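Putative glycosyltransferase (GalT1) (Streptococcus parasanguinis FW213, PDB 5HEA) probably transfers sugar residues from nucleotide-activated donors to an acceptor, this chain being its C-terminal part with a GT-A-type glycosyltransferase domain. Local coordinates at residues K257-D269 with L278-E290. Residues are numbered along the deposited sequence; the frame is centred on the assembly and turned at random.
Sequences KSYKGRLKKCCED and LYQQCCNKLDLIE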
loop_
_atom_site.group_PDB
_atom_site.type_symbol
_atom_site.label_atom_id
_atom_site.label_comp_id
_atom_site.label_asym_id
_atom_site.label_seq_id
_atom_site.Cartn_x
_atom_site.Cartn_y
_atom_site.Cartn_z
ATOM N N LYS A 257 -16.613 -24.967 28.064
ATOM C CA LYS A 257 -17.989 -24.747 27.608
ATOM C C LYS A 257 -18.111 -23.466 26.789
ATOM O O LYS A 257 -18.736 -23.447 25.726
ATOM C CB LYS A 257 -18.952 -24.651 28.799
ATOM C CG LYS A 257 -19.095 -25.911 29.633
ATOM C CD LYS A 257 -20.138 -25.687 30.737
ATOM C CE LYS A 257 -20.183 -26.835 31.732
ATOM N NZ LYS A 257 -21.113 -26.548 32.868
ATOM N N SER A 258 -17.530 -22.389 27.310
ATOM C CA SER A 258 -17.495 -21.109 26.610
ATOM C C SER A 258 -16.772 -21.214 25.254
ATOM O O SER A 258 -17.247 -20.687 24.236
ATOM C CB SER A 258 -16.823 -20.051 27.497
ATOM O OG SER A 258 -16.667 -18.813 26.808
ATOM N N TYR A 259 -15.625 -21.885 25.245
ATOM C CA TYR A 259 -14.854 -22.083 24.012
ATOM C C TYR A 259 -15.657 -22.838 22.950
ATOM O O TYR A 259 -15.674 -22.449 21.783
ATOM C CB TYR A 259 -13.557 -22.838 24.344
ATOM C CG TYR A 259 -12.602 -23.133 23.184
ATOM C CD1 TYR A 259 -12.232 -22.150 22.280
ATOM C CD2 TYR A 259 -12.014 -24.389 23.050
ATOM C CE1 TYR A 259 -11.328 -22.428 21.248
ATOM C CE2 TYR A 259 -11.118 -24.671 22.025
ATOM C CZ TYR A 259 -10.773 -23.685 21.139
ATOM O OH TYR A 259 -9.881 -23.974 20.128
ATOM N N LYS A 260 -16.323 -23.920 23.350
ATOM C CA LYS A 260 -17.100 -24.712 22.396
ATOM C C LYS A 260 -18.232 -23.887 21.800
ATOM O O LYS A 260 -18.517 -23.991 20.608
ATOM C CB LYS A 260 -17.655 -25.979 23.052
ATOM C CG LYS A 260 -16.589 -26.950 23.508
ATOM C CD LYS A 260 -17.180 -28.223 24.118
ATOM C CE LYS A 260 -16.078 -29.044 24.784
ATOM N NZ LYS A 260 -16.427 -30.440 25.149
ATOM N N GLY A 261 -18.876 -23.076 22.636
ATOM C CA GLY A 261 -19.898 -22.144 22.176
ATOM C C GLY A 261 -19.377 -21.122 21.172
ATOM O O GLY A 261 -20.038 -20.844 20.173
ATOM N N ARG A 262 -18.189 -20.571 21.424
ATOM C CA ARG A 262 -17.570 -19.628 20.485
ATOM C C ARG A 262 -17.214 -20.274 19.143
ATOM O O ARG A 262 -17.446 -19.684 18.087
ATOM C CB ARG A 262 -16.331 -18.955 21.102
ATOM C CG ARG A 262 -16.686 -18.008 22.237
ATOM C CD ARG A 262 -15.434 -17.428 22.916
ATOM N NE ARG A 262 -15.772 -16.443 23.944
ATOM C CZ ARG A 262 -14.966 -15.458 24.350
ATOM N NH1 ARG A 262 -13.758 -15.289 23.808
ATOM N NH2 ARG A 262 -15.374 -14.630 25.300
ATOM N N LEU A 263 -16.656 -21.480 19.185
ATOM C CA LEU A 263 -16.345 -22.221 17.967
ATOM C C LEU A 263 -17.581 -22.405 17.080
ATOM O O LEU A 263 -17.512 -22.240 15.858
ATOM C CB LEU A 263 -15.734 -23.593 18.316
ATOM C CG LEU A 263 -14.300 -23.499 18.853
ATOM C CD1 LEU A 263 -13.852 -24.864 19.383
ATOM C CD2 LEU A 263 -13.361 -22.993 17.762
ATOM N N LYS A 264 -18.703 -22.756 17.705
ATOM C CA LYS A 264 -19.974 -22.932 16.996
ATOM C C LYS A 264 -20.373 -21.642 16.296
ATOM O O LYS A 264 -20.753 -21.646 15.124
ATOM C CB LYS A 264 -21.086 -23.342 17.969
ATOM C CG LYS A 264 -21.279 -24.848 18.094
ATOM C CD LYS A 264 -22.329 -25.225 19.143
ATOM C CE LYS A 264 -21.743 -25.247 20.558
ATOM N NZ LYS A 264 -20.580 -26.182 20.685
ATOM N N LYS A 265 -20.287 -20.535 17.027
ATOM C CA LYS A 265 -20.626 -19.228 16.482
ATOM C C LYS A 265 -19.673 -18.834 15.348
ATOM O O LYS A 265 -20.108 -18.363 14.300
ATOM C CB LYS A 265 -20.605 -18.174 17.593
ATOM C CG LYS A 265 -21.085 -16.806 17.156
ATOM C CD LYS A 265 -21.334 -15.894 18.351
ATOM C CE LYS A 265 -21.976 -14.573 17.922
ATOM N NZ LYS A 265 -21.133 -13.790 16.964
ATOM N N CYS A 266 -18.373 -19.035 15.571
ATOM C CA CYS A 266 -17.344 -18.723 14.586
ATOM C C CYS A 266 -17.516 -19.545 13.311
ATOM O O CYS A 266 -17.408 -19.021 12.207
ATOM C CB CYS A 266 -15.957 -18.992 15.183
ATOM S SG CYS A 266 -14.609 -19.084 13.952
ATOM N N CYS A 267 -17.774 -20.838 13.481
ATOM C CA CYS A 267 -17.905 -21.771 12.367
ATOM C C CYS A 267 -18.950 -21.274 11.362
ATOM O O CYS A 267 -18.716 -21.272 10.148
ATOM C CB CYS A 267 -18.282 -23.155 12.903
ATOM S SG CYS A 267 -18.526 -24.450 11.641
ATOM N N GLU A 268 -20.090 -20.825 11.887
ATOM C CA GLU A 268 -21.190 -20.324 11.071
ATOM C C GLU A 268 -20.963 -18.894 10.576
ATOM O O GLU A 268 -21.092 -18.611 9.381
ATOM C CB GLU A 268 -22.508 -20.386 11.849
ATOM C CG GLU A 268 -23.615 -19.602 11.174
ATOM C CD GLU A 268 -25.004 -19.995 11.642
ATOM O OE1 GLU A 268 -25.150 -20.457 12.798
ATOM O OE2 GLU A 268 -25.951 -19.842 10.838
ATOM N N ASP A 269 -20.613 -17.992 11.489
ATOM C CA ASP A 269 -20.484 -16.579 11.126
ATOM C C ASP A 269 -19.270 -16.231 10.275
ATOM O O ASP A 269 -19.329 -15.305 9.467
ATOM C CB ASP A 269 -20.537 -15.689 12.356
ATOM C CG ASP A 269 -21.920 -15.652 12.972
ATOM O OD1 ASP A 269 -22.894 -15.972 12.249
ATOM O OD2 ASP A 269 -22.029 -15.310 14.168
ATOM N N LEU A 278 -10.644 -18.855 8.414
ATOM C CA LEU A 278 -11.165 -18.889 9.776
ATOM C C LEU A 278 -12.280 -19.922 9.900
ATOM O O LEU A 278 -12.310 -20.700 10.858
ATOM C CB LEU A 278 -11.654 -17.502 10.182
ATOM C CG LEU A 278 -12.165 -17.369 11.607
ATOM C CD1 LEU A 278 -11.041 -17.711 12.587
ATOM C CD2 LEU A 278 -12.667 -15.952 11.807
ATOM N N TYR A 279 -13.191 -19.948 8.925
ATOM C CA TYR A 279 -14.273 -20.931 8.941
ATOM C C TYR A 279 -13.728 -22.356 8.982
ATOM O O TYR A 279 -14.179 -23.187 9.774
ATOM C CB TYR A 279 -15.226 -20.723 7.748
ATOM C CG TYR A 279 -15.704 -22.004 7.080
ATOM C CD1 TYR A 279 -16.820 -22.687 7.549
ATOM C CD2 TYR A 279 -15.040 -22.517 5.976
ATOM C CE1 TYR A 279 -17.255 -23.860 6.933
ATOM C CE2 TYR A 279 -15.464 -23.688 5.360
ATOM C CZ TYR A 279 -16.570 -24.348 5.842
ATOM O OH TYR A 279 -16.981 -25.506 5.220
ATOM N N GLN A 280 -12.737 -22.623 8.143
ATOM C CA GLN A 280 -12.123 -23.942 8.071
ATOM C C GLN A 280 -11.532 -24.340 9.427
ATOM O O GLN A 280 -11.738 -25.465 9.896
ATOM C CB GLN A 280 -11.049 -23.951 6.974
ATOM C CG GLN A 280 -10.218 -25.230 6.886
ATOM C CD GLN A 280 -8.810 -25.110 7.508
ATOM O OE1 GLN A 280 -8.067 -24.147 7.270
ATOM N NE2 GLN A 280 -8.438 -26.112 8.299
ATOM N N GLN A 281 -10.816 -23.411 10.062
ATOM C CA GLN A 281 -10.129 -23.704 11.316
ATOM C C GLN A 281 -11.121 -23.998 12.434
ATOM O O GLN A 281 -10.977 -24.990 13.157
ATOM C CB GLN A 281 -9.172 -22.559 11.703
ATOM C CG GLN A 281 -7.901 -22.487 10.827
ATOM C CD GLN A 281 -6.856 -23.558 11.186
ATOM O OE1 GLN A 281 -6.757 -23.994 12.343
ATOM N NE2 GLN A 281 -6.070 -23.980 10.187
ATOM N N CYS A 282 -12.134 -23.140 12.561
ATOM C CA CYS A 282 -13.151 -23.297 13.599
ATOM C C CYS A 282 -14.001 -24.539 13.424
ATOM O O CYS A 282 -14.318 -25.233 14.393
ATOM C CB CYS A 282 -14.071 -22.073 13.635
ATOM S SG CYS A 282 -13.284 -20.608 14.355
ATOM N N CYS A 283 -14.410 -24.807 12.190
ATOM C CA CYS A 283 -15.178 -26.019 11.931
ATOM C C CYS A 283 -14.390 -27.277 12.207
ATOM O O CYS A 283 -14.943 -28.259 12.693
ATOM C CB CYS A 283 -15.706 -26.041 10.498
ATOM S SG CYS A 283 -17.047 -24.887 10.297
ATOM N N ASN A 284 -13.102 -27.257 11.891
ATOM C CA ASN A 284 -12.258 -28.415 12.171
ATOM C C ASN A 284 -12.115 -28.634 13.670
ATOM O O ASN A 284 -12.233 -29.760 14.147
ATOM C CB ASN A 284 -10.890 -28.265 11.509
ATOM C CG ASN A 284 -9.878 -29.295 12.001
ATOM O OD1 ASN A 284 -10.096 -30.504 11.908
ATOM N ND2 ASN A 284 -8.758 -28.813 12.508
ATOM N N LYS A 285 -11.860 -27.547 14.397
ATOM C CA LYS A 285 -11.751 -27.590 15.843
ATOM C C LYS A 285 -13.041 -28.115 16.473
ATOM O O LYS A 285 -13.006 -28.972 17.358
ATOM C CB LYS A 285 -11.348 -26.211 16.408
ATOM C CG LYS A 285 -9.872 -25.889 16.174
ATOM C CD LYS A 285 -9.406 -24.632 16.923
ATOM C CE LYS A 285 -9.140 -23.477 15.967
ATOM N NZ LYS A 285 -8.456 -22.309 16.618
ATOM N N LEU A 286 -14.184 -27.627 15.998
ATOM C CA LEU A 286 -15.469 -28.089 16.524
ATOM C C LEU A 286 -15.712 -29.560 16.169
ATOM O O LEU A 286 -16.234 -30.325 16.976
ATOM C CB LEU A 286 -16.602 -27.197 16.007
ATOM C CG LEU A 286 -17.996 -27.366 16.612
ATOM C CD1 LEU A 286 -18.011 -27.044 18.109
ATOM C CD2 LEU A 286 -18.991 -26.495 15.849
ATOM N N ASP A 287 -15.319 -29.948 14.957
ATOM C CA ASP A 287 -15.384 -31.334 14.510
ATOM C C ASP A 287 -14.559 -32.272 15.410
ATOM O O ASP A 287 -14.998 -33.364 15.738
ATOM C CB ASP A 287 -14.884 -31.428 13.060
ATOM C CG ASP A 287 -15.007 -32.831 12.475
ATOM O OD1 ASP A 287 -15.922 -33.581 12.876
ATOM O OD2 ASP A 287 -14.187 -33.176 11.595
ATOM N N LEU A 288 -13.367 -31.841 15.805
ATOM C CA LEU A 288 -12.498 -32.670 16.642
ATOM C C LEU A 288 -13.096 -32.835 18.035
ATOM O O LEU A 288 -13.117 -33.929 18.598
ATOM C CB LEU A 288 -11.099 -32.056 16.756
ATOM C CG LEU A 288 -10.226 -32.113 15.503
ATOM C CD1 LEU A 288 -8.905 -31.375 15.719
ATOM C CD2 LEU A 288 -9.974 -33.562 15.108
ATOM N N ILE A 289 -13.572 -31.733 18.589
ATOM C CA ILE A 289 -14.086 -31.730 19.949
ATOM C C ILE A 289 -15.343 -32.603 20.078
ATOM O O ILE A 289 -15.468 -33.406 21.010
ATOM C CB ILE A 289 -14.370 -30.295 20.408
ATOM C CG1 ILE A 289 -13.056 -29.550 20.616
ATOM C CG2 ILE A 289 -15.185 -30.290 21.690
ATOM C CD1 ILE A 289 -13.233 -28.070 20.850
ATOM N N GLU A 290 -16.250 -32.467 19.118
ATOM C CA GLU A 290 -17.533 -33.164 19.165
ATOM C C GLU A 290 -17.479 -34.598 18.652
ATOM O O GLU A 290 -18.217 -35.455 19.118
ATOM C CB GLU A 290 -18.597 -32.380 18.387
ATOM C CG GLU A 290 -18.995 -31.070 19.046
ATOM C CD GLU A 290 -20.146 -30.376 18.328
ATOM O OE1 GLU A 290 -20.451 -30.761 17.175
ATOM O OE2 GLU A 290 -20.748 -29.447 18.920
#
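Leu263 is the knob of this helix pair, pushed into a hole walled by Cys282, Lys285, Leu286 and Ile289. Its CD1 meets Ile289 CD1 at 3.6 Å, while CD2 leans on Lys285 CB. On one flank Leu286 fills the groove beside Lys264, its CD2 3.6 Å from Lys264 CG; with CG anti to the backbone N (chi1 -170°), both methyls reach that chain. Farther along, Ile289 is shared out: CD1 reaches Leu263 and, obliquely, the Tyr259 ring, and CG2 presses tightly on Lys260 CE at 3.5 Å. Helices 253-272 and 276-291 form an antiparallel helical hairpin that packs on helix 231-247, in a chain whose sheet belongs to a GT-A-type glycosyltransferase fold; their axes are 8.0 Å apart and splayed at 141°. Near its turn two disulfides, one helical position apart, staple it: Cys266 SG–Cys282 SG (2.1 Å) and Cys267 SG–Cys283 SG (2.0 Å). Leu278 rests its CG against the first, 3.8 Å from Cys266 SG; Ile231 of helix 231-247 also touches both Leu278 and Cys266. Farther from the turn, the Tyr259 side chain crosses the bent Lys285 chain at about a right angle, its OH 3.3 Å from Lys285 CD. Glu239 hydrogen-bonds to that hydroxyl and pairs with Lys285 NZ, which also bridges to Glu240 of a second subunit.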